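Local coordinates for protein adhesin LabA (Helicobacter pylori, PDB 6GMM) that probably acts as a lectin-like bacterial adhesin that recognises LacdiNAc-containing glycans of the gastric mucosa, at residues S77-P82 against G220-G225; G121-L126 against S204-I209; V418-T423 against N434-S439. All coordinates share one frame; numbering follows the deposited sequence.

Contact 1. Residues S77-P82 against G220-G225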
ATOM      1  N   SER A  77     -26.166   3.837   4.502  1.00 23.59           N
ATOM      2  CA  SER A  77     -26.841   5.076   4.085  1.00 23.50           C
ATOM      3  C   SER A  77     -28.366   5.032   4.327  1.00 31.29           C
ATOM      4  O   SER A  77     -28.971   6.031   4.760  1.00 32.05           O
ATOM      5  CB  SER A  77     -26.541   5.381   2.624  1.00 27.21           C
ATOM      6  OG  SER A  77     -27.001   4.332   1.779  1.00 36.40           O
ATOM      7  N   TYR A  78     -28.970   3.841   4.127  1.00 26.58           N
ATOM      8  CA  TYR A  78     -30.382   3.639   4.369  1.00 24.65           C
ATOM      9  C   TYR A  78     -30.773   3.933   5.814  1.00 27.72           C
ATOM     10  O   TYR A  78     -31.878   4.399   6.039  1.00 30.15           O
ATOM     11  CB  TYR A  78     -30.822   2.228   3.934  1.00 25.88           C
ATOM     12  CG  TYR A  78     -30.657   1.141   4.966  1.00 28.64           C
ATOM     13  CD1 TYR A  78     -29.440   0.494   5.134  1.00 30.89           C
ATOM     14  CD2 TYR A  78     -31.735   0.714   5.736  1.00 31.61           C
ATOM     15  CE1 TYR A  78     -29.287  -0.526   6.074  1.00 33.29           C
ATOM     16  CE2 TYR A  78     -31.595  -0.302   6.678  1.00 33.98           C
ATOM     17  CZ  TYR A  78     -30.363  -0.909   6.859  1.00 39.83           C
ATOM     18  OH  TYR A  78     -30.225  -1.913   7.790  1.00 41.82           O
ATOM     19  N   ALA A  79     -29.920   3.662   6.784  1.00 23.26           N
ATOM     20  CA  ALA A  79     -30.300   3.920   8.167  1.00 23.36           C
ATOM     21  C   ALA A  79     -29.871   5.307   8.660  1.00 24.62           C
ATOM     22  O   ALA A  79     -29.979   5.605   9.851  1.00 23.76           O
ATOM     23  CB  ALA A  79     -29.769   2.822   9.072  1.00 24.32           C
ATOM     24  N   ILE A  80     -29.404   6.167   7.751  1.00 22.84           N
ATOM     25  CA  ILE A  80     -29.022   7.522   8.150  1.00 24.64           C
ATOM     26  C   ILE A  80     -30.279   8.354   8.242  1.00 33.75           C
ATOM     27  O   ILE A  80     -31.030   8.452   7.254  1.00 33.80           O
ATOM     28  CB  ILE A  80     -27.997   8.176   7.189  1.00 26.93           C
ATOM     29  CG1 ILE A  80     -26.621   7.541   7.327  1.00 27.33           C
ATOM     30  CG2 ILE A  80     -27.944   9.713   7.403  1.00 28.33           C
ATOM     31  CD1 ILE A  80     -25.729   7.825   6.166  1.00 37.84           C
ATOM     32  N   SER A  81     -30.494   8.973   9.434  1.00 33.73           N
ATOM     33  CA  SER A  81     -31.606   9.856   9.783  1.00 34.01           C
ATOM     34  C   SER A  81     -32.008  10.681   8.547  1.00 37.23           C
ATOM     35  O   SER A  81     -31.151  11.380   7.989  1.00 36.73           O
ATOM     36  CB  SER A  81     -31.209  10.759  10.945  1.00 38.03           C
ATOM     37  OG  SER A  81     -32.376  11.077  11.677  1.00 48.06           O
ATOM     38  N   PRO A  82     -33.254  10.487   8.034  1.00 31.94           N
ATOM     39  CA  PRO A  82     -33.662  11.117   6.768  1.00 30.51           C
ATOM     40  C   PRO A  82     -33.117  12.511   6.515  1.00 33.06           C
ATOM     41  O   PRO A  82     -33.330  13.444   7.279  1.00 34.30           O
ATOM     42  CB  PRO A  82     -35.190  11.083   6.818  1.00 32.75           C
ATOM     43  CG  PRO A  82     -35.538  10.358   8.115  1.00 38.78           C
ATOM     44  CD  PRO A  82     -34.327   9.618   8.535  1.00 34.12           C
ATOM     45  N   GLY A 220     -27.142  -7.201  18.033  1.00 44.12           N
ATOM     46  CA  GLY A 220     -27.977  -6.239  18.739  1.00 44.49           C
ATOM     47  C   GLY A 220     -28.247  -4.998  17.909  1.00 44.77           C
ATOM     48  O   GLY A 220     -29.131  -4.223  18.256  1.00 45.17           O
ATOM     49  N   SER A 221     -27.478  -4.788  16.815  1.00 37.92           N
ATOM     50  CA  SER A 221     -27.643  -3.645  15.906  1.00 35.62           C
ATOM     51  C   SER A 221     -28.312  -4.056  14.590  1.00 39.49           C
ATOM     52  O   SER A 221     -28.783  -5.188  14.469  1.00 41.38           O
ATOM     53  CB  SER A 221     -26.298  -2.994  15.600  1.00 35.69           C
ATOM     54  OG  SER A 221     -25.676  -3.649  14.507  1.00 39.62           O
ATOM     55  N   LEU A 222     -28.331  -3.135  13.603  1.00 32.65           N
ATOM     56  CA  LEU A 222     -28.888  -3.366  12.278  1.00 32.23           C
ATOM     57  C   LEU A 222     -27.975  -4.194  11.394  1.00 37.90           C
ATOM     58  O   LEU A 222     -28.448  -4.701  10.369  1.00 38.24           O
ATOM     59  CB  LEU A 222     -29.185  -2.039  11.563  1.00 31.09           C
ATOM     60  CG  LEU A 222     -30.346  -1.210  12.075  1.00 35.90           C
ATOM     61  CD1 LEU A 222     -30.262   0.177  11.506  1.00 34.89           C
ATOM     62  CD2 LEU A 222     -31.689  -1.843  11.734  1.00 38.23           C
ATOM     63  N   TRP A 223     -26.662  -4.289  11.748  1.00 34.43           N
ATOM     64  CA  TRP A 223     -25.674  -5.032  10.983  1.00 33.71           C
ATOM     65  C   TRP A 223     -24.966  -6.058  11.852  1.00 39.78           C
ATOM     66  O   TRP A 223     -24.613  -5.768  13.002  1.00 39.43           O
ATOM     67  CB  TRP A 223     -24.616  -4.084  10.367  1.00 30.83           C
ATOM     68  CG  TRP A 223     -25.171  -2.822   9.763  1.00 30.19           C
ATOM     69  CD1 TRP A 223     -25.381  -2.564   8.439  1.00 32.05           C
ATOM     70  CD2 TRP A 223     -25.490  -1.613  10.463  1.00 29.83           C
ATOM     71  NE1 TRP A 223     -25.871  -1.284   8.277  1.00 31.33           N
ATOM     72  CE2 TRP A 223     -25.943  -0.677   9.504  1.00 33.10           C
ATOM     73  CE3 TRP A 223     -25.483  -1.242  11.819  1.00 31.93           C
ATOM     74  CZ2 TRP A 223     -26.411   0.594   9.861  1.00 32.15           C
ATOM     75  CZ3 TRP A 223     -25.950   0.015  12.170  1.00 33.38           C
ATOM     76  CH2 TRP A 223     -26.403   0.918  11.198  1.00 32.81           C
ATOM     77  N   GLU A 224     -24.705  -7.245  11.278  1.00 37.13           N
ATOM     78  CA  GLU A 224     -23.924  -8.301  11.935  1.00 36.96           C
ATOM     79  C   GLU A 224     -22.495  -7.792  12.066  1.00 38.14           C
ATOM     80  O   GLU A 224     -22.033  -7.068  11.182  1.00 37.33           O
ATOM     81  CB  GLU A 224     -23.927  -9.585  11.091  1.00 38.46           C
ATOM     82  CG  GLU A 224     -25.248 -10.332  11.119  1.00 44.78           C
ATOM     83  CD  GLU A 224     -25.593 -11.017  12.430  1.00 60.00           C
ATOM     84  OE1 GLU A 224     -24.673 -11.278  13.239  1.00 61.18           O
ATOM     85  OE2 GLU A 224     -26.788 -11.321  12.632  1.00 56.92           O
ATOM     86  N   GLY A 225     -21.833  -8.108  13.175  1.00 34.05           N
ATOM     87  CA  GLY A 225     -20.451  -7.681  13.400  1.00 32.83           C
ATOM     88  C   GLY A 225     -20.288  -6.276  13.950  1.00 37.32           C
ATOM     89  O   GLY A 225     -19.196  -5.931  14.405  1.00 38.55           O
TER
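Tyr78 and Trp223 meet because of their first torsions. In Tyr78, CG sits between the backbone N and the carbonyl carbon (chi1 87°), which sends the ring out to the 220-225 loop. In Trp223, CG lies beside the backbone N (chi1 -43°), which carries the indole back to the 77-82 loop. The two side chains slide past each other in opposite directions. Tyr78 CE1 comes 4.1 Å from Trp223 NE1, and each atom lies obliquely to the other's ring. The end of Tyr78 reaches further, and its OH lies 3.9 Å from Leu222 CB.

Ala79 fills the middle. Its CB points to the other loop and touches Leu222 CD1 at 3.6 Å. The same methyl lies 4.1 Å from Trp223 CZ2. It also lies over the centre of one face of the Tyr78 ring. Leu222 CB in turn covers the rim of one face of the Trp223 ring. The contact is small and apolar.

Each loop is shaped by its own bonds. Ile80 N bonds to Ser77 O at 3.0 Å. Ser221 OG accepts from Trp223 N at 3.0 Å, which is an ST turn. The indole NE1 is held by Val75 O.

Each ring has a further partner: Tyr78 is edge-to-face with His327 and Trp223 with Phe238. The contact thus joins the loop that follows helix 57-76 to the loop before helix 234-237, and Trp223 packs on helix 316-323.

Contact 2. Residues G121-L126 against S204-I209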
ATOM      1  N   GLY A 121     -27.076  18.125  11.217  1.00 30.04           N
ATOM      2  CA  GLY A 121     -25.830  18.164  11.969  1.00 30.05           C
ATOM      3  C   GLY A 121     -25.525  16.877  12.711  1.00 32.32           C
ATOM      4  O   GLY A 121     -26.322  15.938  12.673  1.00 30.12           O
ATOM      5  N   PRO A 122     -24.373  16.791  13.406  1.00 30.05           N
ATOM      6  CA  PRO A 122     -24.056  15.551  14.149  1.00 29.27           C
ATOM      7  C   PRO A 122     -25.140  15.159  15.158  1.00 33.30           C
ATOM      8  O   PRO A 122     -25.729  16.037  15.782  1.00 31.03           O
ATOM      9  CB  PRO A 122     -22.731  15.874  14.828  1.00 30.46           C
ATOM     10  CG  PRO A 122     -22.157  16.984  14.025  1.00 35.21           C
ATOM     11  CD  PRO A 122     -23.309  17.800  13.572  1.00 31.70           C
ATOM     12  N   TYR A 123     -25.440  13.835  15.253  1.00 30.56           N
ATOM     13  CA  TYR A 123     -26.460  13.252  16.142  1.00 31.18           C
ATOM     14  C   TYR A 123     -27.868  13.702  15.730  1.00 34.40           C
ATOM     15  O   TYR A 123     -28.851  13.496  16.459  1.00 35.35           O
ATOM     16  CB  TYR A 123     -26.136  13.492  17.643  1.00 33.52           C
ATOM     17  CG  TYR A 123     -24.873  12.784  18.097  1.00 36.72           C
ATOM     18  CD1 TYR A 123     -23.615  13.216  17.680  1.00 37.92           C
ATOM     19  CD2 TYR A 123     -24.931  11.703  18.977  1.00 38.05           C
ATOM     20  CE1 TYR A 123     -22.454  12.573  18.096  1.00 37.99           C
ATOM     21  CE2 TYR A 123     -23.773  11.048  19.394  1.00 37.72           C
ATOM     22  CZ  TYR A 123     -22.536  11.498  18.967  1.00 45.38           C
ATOM     23  OH  TYR A 123     -21.385  10.852  19.370  1.00 44.58           O
ATOM     24  N   SER A 124     -27.962  14.270  14.513  1.00 28.40           N
ATOM     25  CA  SER A 124     -29.223  14.713  13.925  1.00 28.08           C
ATOM     26  C   SER A 124     -29.248  14.254  12.461  1.00 28.72           C
ATOM     27  O   SER A 124     -28.505  13.342  12.124  1.00 27.53           O
ATOM     28  CB  SER A 124     -29.365  16.225  14.050  1.00 29.83           C
ATOM     29  OG  SER A 124     -30.658  16.578  13.615  1.00 28.13           O
ATOM     30  N   ILE A 125     -30.075  14.850  11.610  1.00 25.94           N
ATOM     31  CA  ILE A 125     -30.169  14.446  10.216  1.00 24.92           C
ATOM     32  C   ILE A 125     -28.969  14.905   9.383  1.00 25.59           C
ATOM     33  O   ILE A 125     -28.244  15.841   9.750  1.00 24.40           O
ATOM     34  CB  ILE A 125     -31.517  14.886   9.582  1.00 28.17           C
ATOM     35  CG1 ILE A 125     -31.614  16.433   9.397  1.00 28.58           C
ATOM     36  CG2 ILE A 125     -32.719  14.318  10.372  1.00 31.21           C
ATOM     37  CD1 ILE A 125     -32.624  16.910   8.283  1.00 29.75           C
ATOM     38  N   LEU A 126     -28.795  14.251   8.234  1.00 23.16           N
ATOM     39  CA  LEU A 126     -27.738  14.614   7.316  1.00 22.79           C
ATOM     40  C   LEU A 126     -28.221  15.750   6.435  1.00 24.48           C
ATOM     41  O   LEU A 126     -29.221  15.613   5.784  1.00 23.50           O
ATOM     42  CB  LEU A 126     -27.310  13.393   6.470  1.00 22.18           C
ATOM     43  CG  LEU A 126     -26.027  13.543   5.664  1.00 25.21           C
ATOM     44  CD1 LEU A 126     -24.829  13.656   6.581  1.00 26.44           C
ATOM     45  CD2 LEU A 126     -25.834  12.358   4.716  1.00 24.80           C
ATOM     46  N   SER A 204     -17.292  13.618   9.678  1.00 31.15           N
ATOM     47  CA  SER A 204     -17.473  14.974  10.242  1.00 32.66           C
ATOM     48  C   SER A 204     -18.954  15.376  10.412  1.00 33.58           C
ATOM     49  O   SER A 204     -19.318  15.946  11.455  1.00 33.38           O
ATOM     50  CB  SER A 204     -16.697  16.021   9.444  1.00 39.77           C
ATOM     51  OG  SER A 204     -16.997  15.968   8.058  1.00 54.45           O
ATOM     52  N   ALA A 205     -19.814  15.067   9.403  1.00 26.69           N
ATOM     53  CA  ALA A 205     -21.238  15.355   9.503  1.00 26.79           C
ATOM     54  C   ALA A 205     -21.819  14.500  10.637  1.00 31.08           C
ATOM     55  O   ALA A 205     -22.667  14.975  11.388  1.00 31.29           O
ATOM     56  CB  ALA A 205     -21.936  15.044   8.190  1.00 26.59           C
ATOM     57  N   CYS A 206     -21.273  13.274  10.819  1.00 27.21           N
ATOM     58  CA  CYS A 206     -21.655  12.326  11.871  1.00 27.53           C
ATOM     59  C   CYS A 206     -23.189  12.323  12.136  1.00 27.33           C
ATOM     60  O   CYS A 206     -23.607  12.604  13.263  1.00 26.63           O
ATOM     61  CB  CYS A 206     -20.870  12.615  13.145  1.00 29.69           C
ATOM     62  SG  CYS A 206     -21.286  11.514  14.521  1.00 35.15           S
ATOM     63  N   PRO A 207     -24.044  12.034  11.129  1.00 23.70           N
ATOM     64  CA  PRO A 207     -25.499  12.072  11.370  1.00 24.38           C
ATOM     65  C   PRO A 207     -25.948  10.965  12.325  1.00 30.54           C
ATOM     66  O   PRO A 207     -25.153  10.075  12.625  1.00 32.11           O
ATOM     67  CB  PRO A 207     -26.072  11.866   9.964  1.00 24.35           C
ATOM     68  CG  PRO A 207     -25.023  11.039   9.279  1.00 26.74           C
ATOM     69  CD  PRO A 207     -23.755  11.677   9.725  1.00 23.43           C
ATOM     70  N   TRP A 208     -27.192  11.015  12.797  1.00 28.14           N
ATOM     71  CA  TRP A 208     -27.738  10.002  13.693  1.00 29.72           C
ATOM     72  C   TRP A 208     -28.138   8.785  12.877  1.00 33.28           C
ATOM     73  O   TRP A 208     -28.352   8.899  11.681  1.00 31.12           O
ATOM     74  CB  TRP A 208     -28.942  10.576  14.447  1.00 30.20           C
ATOM     75  CG  TRP A 208     -29.592   9.685  15.464  1.00 32.56           C
ATOM     76  CD1 TRP A 208     -30.833   9.125  15.379  1.00 36.11           C
ATOM     77  CD2 TRP A 208     -29.103   9.379  16.777  1.00 33.63           C
ATOM     78  NE1 TRP A 208     -31.152   8.489  16.561  1.00 37.26           N
ATOM     79  CE2 TRP A 208     -30.105   8.625  17.436  1.00 39.29           C
ATOM     80  CE3 TRP A 208     -27.915   9.669  17.468  1.00 35.41           C
ATOM     81  CZ2 TRP A 208     -29.933   8.118  18.737  1.00 39.70           C
ATOM     82  CZ3 TRP A 208     -27.760   9.198  18.769  1.00 38.56           C
ATOM     83  CH2 TRP A 208     -28.756   8.421  19.385  1.00 40.15           C
ATOM     84  N   ILE A 209     -28.167   7.614  13.506  1.00 32.19           N
ATOM     85  CA  ILE A 209     -28.596   6.372  12.860  1.00 31.28           C
ATOM     86  C   ILE A 209     -29.955   6.074  13.472  1.00 32.92           C
ATOM     87  O   ILE A 209     -30.085   6.183  14.697  1.00 32.72           O
ATOM     88  CB  ILE A 209     -27.561   5.209  13.062  1.00 34.37           C
ATOM     89  CG1 ILE A 209     -26.155   5.517  12.407  1.00 33.58           C
ATOM     90  CG2 ILE A 209     -28.111   3.858  12.578  1.00 35.26           C
ATOM     91  CD1 ILE A 209     -26.133   5.763  10.848  1.00 39.39           C
TER
HETATM   92  O   HOH W   1     -25.285  15.114   9.939  1.00  5.39           O
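Two backbone hydrogen bonds join the segments: Tyr123 N gives to Cys206 O at 3.0 Å, and Trp208 N gives to Ser124 O at 2.8 Å. Pro122 CA adds weaker CA-H...O contacts to the carbonyl oxygens of Ala205 and Cys206. A water lies 3.1 Å from Ile125 O and 3.0 Å from Ala205 O and can bridge them, though its protons may be shared with other acceptors.

Tyr123 lies between Cys206 and Trp208. Its CE1 is 3.9 Å from Cys206 SG, which sits obliquely to the ring in a sulfur-aromatic contact. Its CD2 comes to the edge of the indole, 3.8 Å from Trp208 CZ3. The two side chains cross at about a right angle. With chi1 at -177°, Trp208 turns its indole beside its own carbonyl carbon, where the CZ3 edge meets Tyr123. Its CB rests against the Tyr123 carbonyl group.

The 121-124 part is a type II beta turn, with Pro122 and then Tyr123, at positive phi, in its two central positions. It docks where helix 188-205 ends. Cys206 leaves the helix there, also with positive phi, and forms a disulfide with Cys235. That bond ties this turn of the chain to helix 234-237, within the region related to the SabA adhesion domain.

Elsewhere in the contact, Leu126 CD1 reaches Ala205 CB at 3.6 Å and Pro207 CG at 3.8 Å. Leu126 and Pro207 run side by side, pointing the same way. Leu126 also packs on Tyr131 of helix 128-145. Tyr123 OH is hydrogen-bonded to Asp231.

Contact 3. Residues V418-T423 against N434-S439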
ATOM      1  N   VAL A 418      39.292 -14.608  10.738  1.00 35.78           N
ATOM      2  CA  VAL A 418      37.846 -14.432  10.453  1.00 33.27           C
ATOM      3  C   VAL A 418      37.637 -13.548   9.207  1.00 35.32           C
ATOM      4  O   VAL A 418      36.666 -13.702   8.473  1.00 32.76           O
ATOM      5  CB  VAL A 418      37.017 -13.943  11.680  1.00 36.28           C
ATOM      6  CG1 VAL A 418      37.316 -12.488  12.037  1.00 35.31           C
ATOM      7  CG2 VAL A 418      35.522 -14.143  11.453  1.00 35.67           C
ATOM      8  N   VAL A 419      38.569 -12.613   9.007  1.00 33.23           N
ATOM      9  CA  VAL A 419      38.654 -11.701   7.880  1.00 33.01           C
ATOM     10  C   VAL A 419      40.087 -11.749   7.384  1.00 38.62           C
ATOM     11  O   VAL A 419      41.023 -12.071   8.138  1.00 37.80           O
ATOM     12  CB  VAL A 419      38.187 -10.252   8.192  1.00 37.37           C
ATOM     13  CG1 VAL A 419      36.732 -10.214   8.614  1.00 36.83           C
ATOM     14  CG2 VAL A 419      39.064  -9.576   9.245  1.00 38.38           C
ATOM     15  N   SER A 420      40.246 -11.481   6.099  1.00 35.63           N
ATOM     16  CA  SER A 420      41.543 -11.399   5.442  1.00 35.08           C
ATOM     17  C   SER A 420      41.394 -10.506   4.226  1.00 38.47           C
ATOM     18  O   SER A 420      40.276 -10.324   3.714  1.00 35.83           O
ATOM     19  CB  SER A 420      42.090 -12.780   5.069  1.00 36.76           C
ATOM     20  OG  SER A 420      41.266 -13.502   4.169  1.00 42.14           O
ATOM     21  N   LYS A 421      42.507  -9.897   3.819  1.00 35.95           N
ATOM     22  CA  LYS A 421      42.578  -9.073   2.621  1.00 36.09           C
ATOM     23  C   LYS A 421      43.764  -9.529   1.757  1.00 41.72           C
ATOM     24  O   LYS A 421      44.800  -9.969   2.272  1.00 41.69           O
ATOM     25  CB  LYS A 421      42.532  -7.558   2.899  1.00 36.67           C
ATOM     26  CG  LYS A 421      43.615  -7.016   3.817  1.00 37.23           C
ATOM     27  CD  LYS A 421      43.374  -5.525   4.053  1.00 48.03           C
ATOM     28  CE  LYS A 421      44.536  -4.653   3.643  1.00 56.85           C
ATOM     29  NZ  LYS A 421      44.226  -3.208   3.816  1.00 67.96           N
ATOM     30  N   LYS A 422      43.544  -9.542   0.447  1.00 39.50           N
ATOM     31  CA  LYS A 422      44.520  -9.966  -0.552  1.00 40.76           C
ATOM     32  C   LYS A 422      44.645  -8.797  -1.531  1.00 46.63           C
ATOM     33  O   LYS A 422      43.627  -8.265  -1.975  1.00 43.52           O
ATOM     34  CB  LYS A 422      43.980 -11.216  -1.273  1.00 43.27           C
ATOM     35  CG  LYS A 422      45.012 -12.263  -1.665  1.00 59.10           C
ATOM     36  CD  LYS A 422      44.630 -13.662  -1.131  1.00 65.27           C
ATOM     37  CE  LYS A 422      43.643 -14.424  -1.989  1.00 68.07           C
ATOM     38  NZ  LYS A 422      43.028 -15.563  -1.248  1.00 73.58           N
ATOM     39  N   THR A 423      45.873  -8.368  -1.835  1.00 46.94           N
ATOM     40  CA  THR A 423      46.087  -7.277  -2.790  1.00 48.99           C
ATOM     41  C   THR A 423      45.999  -7.812  -4.240  1.00 57.45           C
ATOM     42  O   THR A 423      46.231  -8.995  -4.491  1.00 57.15           O
ATOM     43  CB  THR A 423      47.412  -6.519  -2.511  1.00 61.07           C
ATOM     44  OG1 THR A 423      47.699  -6.519  -1.111  1.00 64.26           O
ATOM     45  CG2 THR A 423      47.386  -5.076  -3.021  1.00 58.43           C
ATOM     46  N   ASN A 434      41.090  -7.100  -2.242  1.00 37.69           N
ATOM     47  CA  ASN A 434      40.061  -8.118  -2.258  1.00 36.26           C
ATOM     48  C   ASN A 434      39.865  -8.571  -0.829  1.00 37.19           C
ATOM     49  O   ASN A 434      40.807  -9.055  -0.198  1.00 36.80           O
ATOM     50  CB  ASN A 434      40.472  -9.270  -3.170  1.00 39.11           C
ATOM     51  CG  ASN A 434      39.847  -9.206  -4.542  1.00 69.03           C
ATOM     52  OD1 ASN A 434      39.697  -8.131  -5.149  1.00 57.07           O
ATOM     53  ND2 ASN A 434      39.474 -10.370  -5.062  1.00 65.99           N
ATOM     54  N   TYR A 435      38.666  -8.341  -0.292  1.00 29.57           N
ATOM     55  CA  TYR A 435      38.373  -8.681   1.088  1.00 28.29           C
ATOM     56  C   TYR A 435      37.664 -10.012   1.166  1.00 31.58           C
ATOM     57  O   TYR A 435      36.979 -10.421   0.221  1.00 29.57           O
ATOM     58  CB  TYR A 435      37.584  -7.564   1.776  1.00 28.48           C
ATOM     59  CG  TYR A 435      38.380  -6.289   1.951  1.00 30.02           C
ATOM     60  CD1 TYR A 435      39.119  -6.060   3.104  1.00 31.54           C
ATOM     61  CD2 TYR A 435      38.352  -5.286   0.979  1.00 31.17           C
ATOM     62  CE1 TYR A 435      39.828  -4.873   3.285  1.00 30.60           C
ATOM     63  CE2 TYR A 435      39.063  -4.097   1.147  1.00 32.30           C
ATOM     64  CZ  TYR A 435      39.809  -3.901   2.298  1.00 38.10           C
ATOM     65  OH  TYR A 435      40.540  -2.752   2.460  1.00 37.02           O
ATOM     66  N   TYR A 436      37.904 -10.730   2.261  1.00 29.47           N
ATOM     67  CA  TYR A 436      37.365 -12.062   2.465  1.00 30.40           C
ATOM     68  C   TYR A 436      36.884 -12.211   3.886  1.00 33.76           C
ATOM     69  O   TYR A 436      37.261 -11.432   4.763  1.00 33.50           O
ATOM     70  CB  TYR A 436      38.451 -13.127   2.134  1.00 33.62           C
ATOM     71  CG  TYR A 436      38.960 -13.048   0.706  1.00 37.24           C
ATOM     72  CD1 TYR A 436      38.345 -13.767  -0.317  1.00 39.58           C
ATOM     73  CD2 TYR A 436      40.058 -12.254   0.376  1.00 39.11           C
ATOM     74  CE1 TYR A 436      38.793 -13.680  -1.634  1.00 41.68           C
ATOM     75  CE2 TYR A 436      40.508 -12.150  -0.940  1.00 40.76           C
ATOM     76  CZ  TYR A 436      39.871 -12.867  -1.943  1.00 50.31           C
ATOM     77  OH  TYR A 436      40.311 -12.775  -3.240  1.00 53.30           O
ATOM     78  N   ILE A 437      36.033 -13.209   4.105  1.00 30.24           N
ATOM     79  CA  ILE A 437      35.491 -13.552   5.407  1.00 30.04           C
ATOM     80  C   ILE A 437      35.358 -15.079   5.518  1.00 34.60           C
ATOM     81  O   ILE A 437      34.887 -15.724   4.577  1.00 34.46           O
ATOM     82  CB  ILE A 437      34.196 -12.751   5.774  1.00 31.94           C
ATOM     83  CG1 ILE A 437      33.728 -13.062   7.212  1.00 32.19           C
ATOM     84  CG2 ILE A 437      33.044 -12.903   4.737  1.00 32.77           C
ATOM     85  CD1 ILE A 437      32.778 -12.049   7.834  1.00 28.22           C
ATOM     86  N   ASP A 438      35.820 -15.646   6.644  1.00 29.95           N
ATOM     87  CA  ASP A 438      35.720 -17.072   6.921  1.00 31.65           C
ATOM     88  C   ASP A 438      34.372 -17.299   7.554  1.00 40.52           C
ATOM     89  O   ASP A 438      34.127 -16.846   8.682  1.00 41.86           O
ATOM     90  CB  ASP A 438      36.847 -17.518   7.860  1.00 34.85           C
ATOM     91  CG  ASP A 438      36.952 -19.020   7.997  1.00 43.52           C
ATOM     92  OD1 ASP A 438      36.007 -19.639   8.550  1.00 44.95           O
ATOM     93  OD2 ASP A 438      37.978 -19.573   7.580  1.00 46.66           O
ATOM     94  N   SER A 439      33.463 -17.941   6.793  1.00 37.59           N
ATOM     95  CA  SER A 439      32.077 -18.232   7.190  1.00 36.45           C
ATOM     96  C   SER A 439      31.978 -19.058   8.467  1.00 40.23           C
ATOM     97  O   SER A 439      31.046 -18.864   9.249  1.00 39.66           O
ATOM     98  CB  SER A 439      31.362 -18.965   6.061  1.00 41.82           C
ATOM     99  OG  SER A 439      31.203 -18.120   4.934  1.00 54.64           O
TER
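Tyr436 O is gripped by several groups. Ser420 N gives it a rather long hydrogen bond of 3.3 Å. Tyr19 OH of helix 4-28 is a second hydrogen-bond partner, and Val419 CA makes a CA-H...O contact. In return, Tyr436 N bonds to Ser420 O at 2.8 Å.

Lys422 and Asn434 form the next hydrogen-bonded pair. At the other end, Asp438 N gives to Val418 O at 2.8 Å. Asp438 is also an N-cap: its OD1 accepts from the backbone N of Ile441 at the start of helix 439-452.

On the face of Ser420, Lys422, Asn434 and Tyr436, the lysine crosses the tyrosine at about a right angle. Its chain bends at chi2 (127°) and again at chi3. Lys422 CB touches Tyr436 CE2 at 3.6 Å, and NZ then lies over one ring face, 4.5 Å from the ring centroid. This is a cation-pi contact. The phenol oxygen is held in turn, since Asn434 ND2 donates to Tyr436 OH at 3.1 Å.

On the other face, Lys421 lies alongside Tyr435, and its CD is 3.7 Å from Tyr435 CE1. Val419 and Ile437 form a non-hydrogen-bonded pair there. This face packs on helices 4-28 and 388-408.

Strand segments 419-423 and 434-437 run antiparallel, at 157° between their directions, in a two-stranded beta hairpin whose loop spans nine residues.

From the N terminus, the chain runs through helix 57-76 into the 77-82 loop, where contact 1 opens. Contact 2 opens at 121-126 and closes at 204-209, as helix 188-205 ends. Contact 1 closes later, at 220-225, and so encloses contact 2. Their centres are 13 Å apart and they touch: Ser81 N lies 3.1 Å from Trp208 O, a probable hydrogen bond. Together they gather the loops at one end of the molecule. Contact 3 follows in series and closes the hairpin. Its centre is about 70 Å from that of contact 2, on the opposite side of the chain's centre. There the hairpin meets N-terminal helix 4-28.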